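Local coordinates for protein MgGH51 (Meripilus giganteus, PDB 6ZPV) that hydrolytically removes terminal alpha-L-arabinofuranosyl residues from arabinose-containing glycans, as a fungal alpha-L-arabinofuranosidase of glycoside hydrolase family GH51, at residues 465-469 / 536-540; 461-465 / 511-515; 86-92 / 180-186; 115-121 / 189-195. One frame throughout, in Å; residues are numbered along the deposited sequence.

Contact 1. Residues 465-469 / 536-540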
# COMPACT_ATOMS: atom_id res chain seq x y z
N THR A 465 -15.68 -16.38 3.36
CA THR A 465 -17.04 -16.82 3.06
C THR A 465 -18.00 -16.33 4.17
O THR A 465 -19.14 -15.97 3.88
CB THR A 465 -17.19 -18.33 2.86
OG1 THR A 465 -16.95 -19.04 4.08
CG2 THR A 465 -16.35 -18.84 1.72
N GLY A 466 -17.52 -16.31 5.42
CA GLY A 466 -18.32 -15.79 6.51
C GLY A 466 -18.46 -14.27 6.42
O GLY A 466 -19.52 -13.74 6.71
N LEU A 467 -17.40 -13.55 6.05
CA LEU A 467 -17.53 -12.09 5.83
C LEU A 467 -18.64 -11.83 4.80
O LEU A 467 -19.46 -10.90 4.97
CB LEU A 467 -16.20 -11.50 5.40
CG LEU A 467 -15.04 -11.64 6.37
CD1 LEU A 467 -13.79 -11.01 5.78
CD2 LEU A 467 -15.33 -11.00 7.71
N GLU A 468 -18.65 -12.61 3.74
CA GLU A 468 -19.61 -12.40 2.66
C GLU A 468 -21.02 -12.78 3.10
O GLU A 468 -22.00 -12.04 2.85
CB GLU A 468 -19.16 -13.13 1.38
CG GLU A 468 -19.95 -12.81 0.16
CD GLU A 468 -19.31 -13.36 -1.11
OE1 GLU A 468 -19.59 -14.52 -1.44
OE2 GLU A 468 -18.52 -12.60 -1.75
N ARG A 469 -21.18 -13.92 3.78
CA ARG A 469 -22.52 -14.29 4.31
C ARG A 469 -23.07 -13.19 5.23
O ARG A 469 -24.26 -12.89 5.23
CB ARG A 469 -22.40 -15.62 5.06
CG ARG A 469 -23.71 -16.02 5.74
CD ARG A 469 -23.72 -17.45 6.31
NE ARG A 469 -22.70 -17.62 7.35
CZ ARG A 469 -21.50 -18.20 7.19
NH1 ARG A 469 -21.14 -18.79 6.06
NH2 ARG A 469 -20.64 -18.19 8.22
N HIS A 536 -16.15 -24.57 3.46
CA HIS A 536 -17.03 -23.39 3.54
C HIS A 536 -17.34 -22.89 2.15
O HIS A 536 -16.61 -23.13 1.20
CB HIS A 536 -16.33 -22.28 4.36
CG HIS A 536 -16.17 -22.63 5.80
ND1 HIS A 536 -17.13 -22.29 6.70
CD2 HIS A 536 -15.22 -23.40 6.40
CE1 HIS A 536 -16.73 -22.86 7.86
NE2 HIS A 536 -15.62 -23.54 7.71
N TRP A 537 -18.45 -22.17 2.02
CA TRP A 537 -18.84 -21.61 0.73
C TRP A 537 -19.70 -20.38 0.96
O TRP A 537 -20.26 -20.18 2.05
CB TRP A 537 -19.63 -22.67 -0.10
CG TRP A 537 -20.78 -23.25 0.63
CD1 TRP A 537 -22.06 -22.74 0.72
CD2 TRP A 537 -20.77 -24.45 1.45
NE1 TRP A 537 -22.81 -23.52 1.55
CE2 TRP A 537 -22.05 -24.58 2.00
CE3 TRP A 537 -19.79 -25.37 1.77
CZ2 TRP A 537 -22.38 -25.63 2.88
CZ3 TRP A 537 -20.13 -26.41 2.59
CH2 TRP A 537 -21.41 -26.54 3.14
N SER A 538 -19.85 -19.59 -0.10
CA SER A 538 -20.72 -18.39 -0.12
C SER A 538 -21.14 -18.15 -1.56
O SER A 538 -20.30 -18.25 -2.47
CB SER A 538 -20.00 -17.18 0.47
OG SER A 538 -20.81 -16.02 0.39
N ILE A 539 -22.42 -17.82 -1.76
CA ILE A 539 -23.01 -17.69 -3.10
C ILE A 539 -23.59 -16.29 -3.21
O ILE A 539 -24.42 -15.86 -2.38
CB ILE A 539 -24.05 -18.77 -3.38
CG1 ILE A 539 -23.44 -20.16 -3.15
CG2 ILE A 539 -24.59 -18.60 -4.77
CD1 ILE A 539 -24.36 -21.33 -3.26
N THR A 540 -23.21 -15.59 -4.27
CA THR A 540 -23.75 -14.27 -4.61
C THR A 540 -24.18 -14.22 -6.06
O THR A 540 -23.81 -15.13 -6.83
CB THR A 540 -22.76 -13.13 -4.29
OG1 THR A 540 -21.60 -13.29 -5.11
CG2 THR A 540 -22.40 -13.09 -2.82
O HOH W 1 -18.53 -19.85 6.30
O HOH W 2 -19.86 -15.15 -4.13
O HOH W 3 -22.35 -18.97 3.34
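His536 CB rests 3.3 Å from Thr465 OG1 where helix 454-469, the crossover between strands 424-432 and 474-479 of the (β/α)8 barrel, lies on the antiparallel C-terminal sheet. The imidazole leads off from the helix, its NE2 bonded to Gly533 O, and a water 2.8 Å from His536 ND1 donates to Thr465 OG1, itself bonded to Ala462 O, and accepts from Arg469 NH1. Trp537 turns its CB away and offers its carbonyl instead: a second water, held by Arg469 NH1, donates to Trp537 O. Both waters sit in the guanidinium plane, at its edge, while Asp416 takes NE in a salt bridge. Ser538 is small enough for its CB to come within 3.9 Å of Thr465 CB; with OG anti to the backbone N (chi1 177°), it directs the hydroxyl at the helix, where it donates to the anti lone pair of Glu468 OE1 over 2.7 Å. Glu468 suits a buried place because OE2 is paired with Lys551 and Tyr18. With an alanine in its place, the Ser538 hydroxyl would probably lose this acceptor and Lys551 its carboxylate partner. Thr540 OG1, also bonded to Gly520 N, reaches Glu468 OE1 through a water, and Thr540 CG2 lies 3.4 Å from Glu468 OE1.

Contact 2. Residues 461-465 / 511-515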
# COMPACT_ATOMS: atom_id res chain seq x y z
N ALA A 461 -9.71 -17.76 2.99
CA ALA A 461 -10.85 -17.85 2.11
C ALA A 461 -12.04 -18.41 2.87
O ALA A 461 -13.19 -17.90 2.70
CB ALA A 461 -10.54 -18.68 0.89
N ALA A 462 -11.87 -19.38 3.74
CA ALA A 462 -12.99 -19.87 4.55
C ALA A 462 -13.54 -18.74 5.43
O ALA A 462 -14.76 -18.55 5.51
CB ALA A 462 -12.50 -21.06 5.39
N PHE A 463 -12.65 -18.01 6.08
CA PHE A 463 -13.12 -16.87 6.91
C PHE A 463 -13.85 -15.85 6.01
O PHE A 463 -14.89 -15.28 6.46
CB PHE A 463 -11.89 -16.24 7.55
CG PHE A 463 -12.18 -15.15 8.55
CD1 PHE A 463 -12.57 -15.45 9.84
CD2 PHE A 463 -11.94 -13.81 8.25
CE1 PHE A 463 -12.80 -14.45 10.77
CE2 PHE A 463 -12.16 -12.82 9.17
CZ PHE A 463 -12.54 -13.15 10.46
N MET A 464 -13.39 -15.60 4.80
CA MET A 464 -14.01 -14.63 3.89
C MET A 464 -15.41 -15.08 3.47
O MET A 464 -16.26 -14.20 3.22
CB MET A 464 -13.10 -14.41 2.70
CG MET A 464 -11.75 -13.70 3.08
SD MET A 464 -10.43 -14.01 1.93
CE MET A 464 -11.07 -12.99 0.67
N THR A 465 -15.68 -16.38 3.36
CA THR A 465 -17.04 -16.82 3.06
C THR A 465 -18.00 -16.33 4.17
O THR A 465 -19.14 -15.97 3.88
CB THR A 465 -17.19 -18.33 2.86
OG1 THR A 465 -16.95 -19.04 4.08
CG2 THR A 465 -16.35 -18.84 1.72
N ALA A 511 -6.45 -15.57 -3.66
CA ALA A 511 -7.72 -15.72 -2.93
C ALA A 511 -8.47 -14.39 -2.88
O ALA A 511 -9.69 -14.35 -3.09
CB ALA A 511 -7.49 -16.29 -1.54
N GLN A 512 -7.77 -13.31 -2.58
CA GLN A 512 -8.40 -11.99 -2.54
C GLN A 512 -9.00 -11.65 -3.91
O GLN A 512 -10.15 -11.16 -3.97
CB GLN A 512 -7.42 -10.89 -2.12
CG GLN A 512 -6.89 -10.97 -0.69
CD GLN A 512 -7.96 -10.68 0.31
OE1 GLN A 512 -8.66 -9.64 0.20
NE2 GLN A 512 -8.07 -11.55 1.32
N LYS A 513 -8.25 -11.86 -4.98
CA LYS A 513 -8.73 -11.56 -6.34
C LYS A 513 -9.93 -12.44 -6.71
O LYS A 513 -10.91 -11.92 -7.31
CB LYS A 513 -7.56 -11.79 -7.29
CG LYS A 513 -7.87 -11.54 -8.75
CD LYS A 513 -6.67 -11.78 -9.69
CE LYS A 513 -7.00 -11.56 -11.15
NZ LYS A 513 -5.87 -11.98 -12.03
N LEU A 514 -9.88 -13.72 -6.41
CA LEU A 514 -11.00 -14.61 -6.72
C LEU A 514 -12.26 -14.13 -6.00
O LEU A 514 -13.35 -14.19 -6.58
CB LEU A 514 -10.66 -16.06 -6.34
CG LEU A 514 -9.71 -16.79 -7.29
CD1 LEU A 514 -9.26 -18.07 -6.68
CD2 LEU A 514 -10.33 -17.05 -8.63
N PHE A 515 -12.14 -13.68 -4.75
CA PHE A 515 -13.32 -13.23 -4.03
C PHE A 515 -13.84 -11.92 -4.59
O PHE A 515 -15.05 -11.74 -4.73
CB PHE A 515 -13.07 -13.19 -2.52
CG PHE A 515 -13.30 -14.52 -1.82
CD1 PHE A 515 -12.59 -15.64 -2.13
CD2 PHE A 515 -14.28 -14.61 -0.84
CE1 PHE A 515 -12.89 -16.85 -1.53
CE2 PHE A 515 -14.58 -15.82 -0.26
CZ PHE A 515 -13.88 -16.94 -0.59
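Met464 lies over the ring of Phe515, its SD 4.8 Å from the ring centroid and 10° off the normal, a Met-aromatic contact between helices 454-469 and 507-517. These are neighbouring helices on the outside of the (β/α)8 barrel, and the two short segments run roughly parallel, crossing at -29°. A long, flexible thioether suits the span between axes 10.8 Å apart: the bend at chi3 (73°) brings the terminal methyl back, so that CE meets Phe515 CG at 3.7 Å. At the root of the side chain Met464 CB lies 3.6 Å from Phe515 CE2. Gln512 crosses the methionine at about a right angle, with its NE2 3.4 Å from Met464 CE. That amide nitrogen is buried but has a polar partner in Tyr430, a residue of barrel strand 424-432. The far end of the Phe515 ring slots against a helix surface made of small groups, Ala461 CB lying 3.8 Å from Phe515 CE1 and the methyl CG2 of Thr465 meeting the edge in the ring plane. Thr465 turns that methyl to the ring while its hydroxyl bonds back into the helix, OG1 donating to Ala462 O at 2.7 Å.

Contact 3. Residues 86-92 / 180-186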
# COMPACT_ATOMS: atom_id res chain seq x y z
N VAL A 86 36.09 17.36 -5.42
CA VAL A 86 37.06 16.65 -6.27
C VAL A 86 38.46 17.08 -5.80
O VAL A 86 38.78 18.27 -5.81
CB VAL A 86 36.89 17.00 -7.75
CG1 VAL A 86 37.91 16.27 -8.59
CG2 VAL A 86 35.46 16.73 -8.21
N PRO A 87 39.31 16.15 -5.34
CA PRO A 87 40.66 16.53 -4.96
C PRO A 87 41.43 17.18 -6.10
O PRO A 87 41.15 16.99 -7.28
CB PRO A 87 41.29 15.19 -4.61
CG PRO A 87 40.12 14.35 -4.11
CD PRO A 87 39.02 14.73 -5.08
N SER A 88 42.42 17.98 -5.71
CA SER A 88 43.39 18.49 -6.70
C SER A 88 44.06 17.26 -7.34
O SER A 88 44.14 16.17 -6.73
CB SER A 88 44.40 19.42 -6.01
OG SER A 88 45.14 18.72 -5.05
N GLY A 89 44.59 17.42 -8.52
CA GLY A 89 45.38 16.31 -9.10
C GLY A 89 44.56 15.17 -9.67
O GLY A 89 45.03 14.04 -9.64
N SER A 90 43.36 15.45 -10.18
CA SER A 90 42.36 14.47 -10.62
C SER A 90 42.21 14.45 -12.13
O SER A 90 42.60 15.36 -12.87
CB SER A 90 41.05 14.79 -9.91
OG SER A 90 41.18 14.57 -8.51
N SER A 91 41.59 13.37 -12.59
CA SER A 91 41.24 13.18 -14.00
C SER A 91 40.18 12.08 -14.08
O SER A 91 40.05 11.25 -13.14
CB SER A 91 42.44 12.78 -14.87
OG SER A 91 42.81 11.46 -14.63
N GLY A 92 39.50 12.01 -15.22
CA GLY A 92 38.51 10.98 -15.47
C GLY A 92 37.20 11.27 -14.77
O GLY A 92 37.08 12.26 -14.04
N ILE A 180 31.28 14.72 -13.09
CA ILE A 180 31.94 15.76 -13.92
C ILE A 180 33.31 15.19 -14.33
O ILE A 180 33.80 14.18 -13.79
CB ILE A 180 32.07 17.10 -13.17
CG1 ILE A 180 32.94 17.01 -11.92
CG2 ILE A 180 30.72 17.69 -12.87
CD1 ILE A 180 33.19 18.34 -11.25
N ASP A 181 33.95 15.87 -15.25
CA ASP A 181 35.30 15.56 -15.67
C ASP A 181 36.24 15.98 -14.55
O ASP A 181 36.31 17.15 -14.16
CB ASP A 181 35.61 16.26 -16.99
CG ASP A 181 36.95 15.94 -17.56
OD1 ASP A 181 37.96 16.18 -16.87
OD2 ASP A 181 37.02 15.51 -18.75
N GLY A 182 37.00 15.01 -14.01
CA GLY A 182 37.88 15.27 -12.86
C GLY A 182 39.04 16.20 -13.12
O GLY A 182 39.55 16.83 -12.19
N ALA A 183 39.48 16.28 -14.37
CA ALA A 183 40.54 17.24 -14.72
C ALA A 183 39.94 18.65 -14.73
O ALA A 183 40.49 19.57 -14.09
CB ALA A 183 41.19 16.88 -16.05
N ALA A 184 38.82 18.85 -15.46
CA ALA A 184 38.14 20.15 -15.44
C ALA A 184 37.70 20.53 -14.02
O ALA A 184 37.70 21.73 -13.70
CB ALA A 184 36.95 20.15 -16.38
N GLY A 185 37.36 19.54 -13.23
CA GLY A 185 36.77 19.73 -11.92
C GLY A 185 37.72 19.63 -10.73
O GLY A 185 37.27 19.72 -9.57
N ALA A 186 39.00 19.49 -10.98
CA ALA A 186 39.96 19.27 -9.89
C ALA A 186 39.88 20.47 -8.92
O ALA A 186 39.94 21.62 -9.36
CB ALA A 186 41.34 19.08 -10.45
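Val86 packs against the turn at Gly185, its CB 3.3 Å from Gly185 O, where two loops at one end of a β-sandwich domain lie against each other. Each loop joins one five-stranded antiparallel sheet to the other: 86-92 runs from strand 80-85 to 93-98, and 182-188 from 174-181 to 189-198. The valine is branched in the right way for this site. CG1 sits beside Ala186 CA, and CG2 reaches Ile180 CD1 at 4.1 Å. A glycine in its place would probably open a gap under the turn and leave the end of Ile180 without this apolar neighbour. Pro87 points its CB away from 180-186, but its carbonyl faces Ala186 and takes the hydroxyl of Ser90 from above the carbonyl plane, Ser90 OG to Pro87 O 2.7 Å; Asn62 ND2 also bonds to Ser90 OG. Ser88 offers its backbone N to a sulfate, probably from the crystallisation liquor. Gly89 follows with a positive phi of 78°, where a side chain would jam against the preceding carbonyl. Ser90 brings CB to 3.4 Å from Gly182 O, and its own O receives a CA-H...O contact from Ala183 CA. Beyond Ser91, Gly92 O accepts from Gly182 N at 2.8 Å. A CB on Gly182 would clash with that same oxygen. The start of the turn is held by Asp181, whose OD1 accepts from Ala184 N and, in an Asx turn, from Ala183 N at 2.9 Å.

Contact 4. Residues 115-121 / 189-195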
# COMPACT_ATOMS: atom_id res chain seq x y z
N SER A 115 16.43 14.55 -12.14
CA SER A 115 16.55 15.96 -11.76
C SER A 115 17.39 16.05 -10.47
O SER A 115 17.53 15.10 -9.68
CB SER A 115 15.22 16.60 -11.64
OG SER A 115 14.46 16.05 -10.56
N LEU A 116 17.89 17.25 -10.24
CA LEU A 116 18.66 17.59 -9.05
C LEU A 116 18.72 19.10 -8.92
O LEU A 116 18.47 19.81 -9.89
CB LEU A 116 20.04 16.95 -9.07
CG LEU A 116 20.97 17.33 -10.23
CD1 LEU A 116 21.61 18.71 -10.06
CD2 LEU A 116 22.06 16.30 -10.40
N PHE A 117 19.11 19.57 -7.75
CA PHE A 117 19.48 20.97 -7.51
C PHE A 117 20.94 21.02 -7.19
O PHE A 117 21.45 20.15 -6.44
CB PHE A 117 18.62 21.57 -6.41
CG PHE A 117 17.19 21.86 -6.77
CD1 PHE A 117 16.26 20.82 -6.83
CD2 PHE A 117 16.76 23.14 -7.04
CE1 PHE A 117 14.93 21.07 -7.16
CE2 PHE A 117 15.45 23.38 -7.38
CZ PHE A 117 14.55 22.34 -7.44
N PHE A 118 21.61 22.08 -7.62
CA PHE A 118 23.01 22.29 -7.26
C PHE A 118 23.31 23.77 -7.05
O PHE A 118 22.61 24.63 -7.60
CB PHE A 118 24.01 21.72 -8.30
CG PHE A 118 24.18 22.56 -9.54
CD1 PHE A 118 23.23 22.59 -10.57
CD2 PHE A 118 25.25 23.43 -9.65
CE1 PHE A 118 23.36 23.44 -11.65
CE2 PHE A 118 25.39 24.29 -10.73
CZ PHE A 118 24.44 24.29 -11.74
N ARG A 119 24.38 24.06 -6.36
CA ARG A 119 25.05 25.38 -6.38
C ARG A 119 26.50 25.20 -6.08
O ARG A 119 26.87 24.27 -5.37
CB ARG A 119 24.40 26.36 -5.39
CG ARG A 119 24.64 26.06 -3.92
CD ARG A 119 23.97 27.02 -2.92
NE ARG A 119 24.19 26.55 -1.45
CZ ARG A 119 25.12 27.08 -0.74
NH1 ARG A 119 25.83 28.08 -1.29
NH2 ARG A 119 25.34 26.83 0.48
N PHE A 120 27.33 26.13 -6.56
CA PHE A 120 28.73 26.19 -6.11
C PHE A 120 28.73 27.08 -4.88
O PHE A 120 28.37 28.27 -4.98
CB PHE A 120 29.63 26.80 -7.21
CG PHE A 120 29.93 25.86 -8.34
CD1 PHE A 120 28.99 25.59 -9.31
CD2 PHE A 120 31.17 25.23 -8.40
CE1 PHE A 120 29.28 24.69 -10.33
CE2 PHE A 120 31.47 24.35 -9.42
CZ PHE A 120 30.52 24.06 -10.38
N PRO A 121 29.11 26.57 -3.70
CA PRO A 121 29.10 27.40 -2.50
C PRO A 121 30.10 28.57 -2.52
O PRO A 121 29.87 29.59 -1.90
CB PRO A 121 29.40 26.42 -1.35
CG PRO A 121 30.01 25.19 -2.02
CD PRO A 121 29.40 25.16 -3.39
N THR A 189 34.24 22.24 -5.32
CA THR A 189 33.19 21.74 -4.40
C THR A 189 31.82 22.20 -4.92
O THR A 189 31.67 23.37 -5.33
CB THR A 189 33.37 22.24 -2.98
OG1 THR A 189 34.60 21.77 -2.47
CG2 THR A 189 32.25 21.81 -2.06
N ILE A 190 30.88 21.27 -5.01
CA ILE A 190 29.50 21.57 -5.41
C ILE A 190 28.57 21.03 -4.32
O ILE A 190 28.79 19.90 -3.81
CB ILE A 190 29.14 20.92 -6.77
CG1 ILE A 190 30.14 21.35 -7.87
CG2 ILE A 190 27.72 21.28 -7.15
CD1 ILE A 190 29.98 20.60 -9.17
N ASN A 191 27.56 21.80 -3.94
CA ASN A 191 26.50 21.32 -3.03
C ASN A 191 25.30 20.88 -3.89
O ASN A 191 24.88 21.60 -4.82
CB ASN A 191 26.04 22.36 -2.04
CG ASN A 191 27.03 22.72 -0.95
OD1 ASN A 191 28.19 22.31 -1.00
ND2 ASN A 191 26.56 23.52 0.03
N PHE A 192 24.73 19.71 -3.53
CA PHE A 192 23.56 19.15 -4.23
C PHE A 192 22.42 18.93 -3.26
O PHE A 192 22.68 18.64 -2.07
CB PHE A 192 23.92 17.81 -4.89
CG PHE A 192 24.89 17.86 -6.04
CD1 PHE A 192 24.42 18.02 -7.31
CD2 PHE A 192 26.28 17.69 -5.83
CE1 PHE A 192 25.31 18.04 -8.38
CE2 PHE A 192 27.13 17.70 -6.92
CZ PHE A 192 26.65 17.86 -8.18
N ALA A 193 21.21 18.95 -3.77
CA ALA A 193 20.04 18.67 -2.94
C ALA A 193 18.93 18.14 -3.83
O ALA A 193 18.93 18.37 -5.04
CB ALA A 193 19.58 19.91 -2.18
N MET A 194 17.94 17.50 -3.18
CA MET A 194 16.67 17.17 -3.85
C MET A 194 16.91 16.50 -5.20
O MET A 194 16.47 16.96 -6.25
CB MET A 194 15.78 18.42 -3.97
CG MET A 194 14.35 18.22 -4.37
SD MET A 194 13.39 17.05 -3.36
CE MET A 194 13.33 15.62 -4.45
N PHE A 195 17.51 15.32 -5.14
CA PHE A 195 17.65 14.47 -6.34
C PHE A 195 16.37 13.71 -6.61
O PHE A 195 15.61 13.40 -5.70
CB PHE A 195 18.75 13.44 -6.09
CG PHE A 195 20.15 13.97 -5.92
CD1 PHE A 195 20.99 14.10 -7.03
CD2 PHE A 195 20.68 14.28 -4.68
CE1 PHE A 195 22.32 14.50 -6.92
CE2 PHE A 195 22.02 14.69 -4.57
CZ PHE A 195 22.83 14.80 -5.67
O HOH W 4 14.66 17.62 -8.31
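Phe120 and Ile190 lie side by side on the tightly packed face of an antiparallel strand pair, with Ile190 CG1 over one face of the ring, 3.9 Å from its centroid, in a CH-pi contact. Farther along this apolar row Phe118 CB touches Phe192 CD1 at 3.9 Å, Leu116 CD1 meets the edge of the Phe192 ring in its plane, and Leu116 CB lies 3.6 Å from Phe195 CD1. Broad aromatic and branched side chains suit this interior of a β-sandwich. Phe118 places CG between its backbone N and carbonyl carbon (chi1 77°), which swings its ring away from segment 189-195. Reciprocal backbone N-H...O bonds join the hydrogen-bonded pairs Phe117-Ala193 and Arg119-Asn191, Arg119 N reaching Asn191 O at 2.9 Å.

The opposite face is looser and more polar. Arg119 and Asn191 run alongside each other with guanidinium and amide planes 78° apart; instead of bonding to each other, both turn to Asp70, which takes a salt bridge from the arginine and an amide hydrogen from the asparagine. Phe117, partly exposed, leans on Met194 CB, its CD1 3.8 Å from that atom. At Met194, whose backbone is left-handed (phi 49°), the register slips by one residue as in a β bulge, and a water joins Met194 O to Ser115 OG.

Strand 112-119 is flanked by 157-163 and strand 189-198 by 80-85, which places the pair inside its sheet, while Ile149 of the opposing sheet meets Phe118 and Phe120, and Phe96 meets the Phe192 ring edge-to-face.

In the fold
Contacts 1 and 2 share helix 454-469 and Thr465, and their centres are 8 Å apart; one joins the helix to the C-terminal sheet, the other to its neighbour around the barrel. Both are buried, yet contact 1 relies on a carboxylate, a serine and bridging waters, whereas contact 2 is sulfur, aromatic and methyl packing. Contacts 3 and 4 belong to the β-sandwich on the far side of the chain's centre, with centres about 17 Å apart, and the strands they use, 174-181 and 189-198, follow each other in the chain. Contact 4 is a largely buried strand pair; contact 3, partly exposed, is rich in serine, glycine and alanine, as suits loops at the surface.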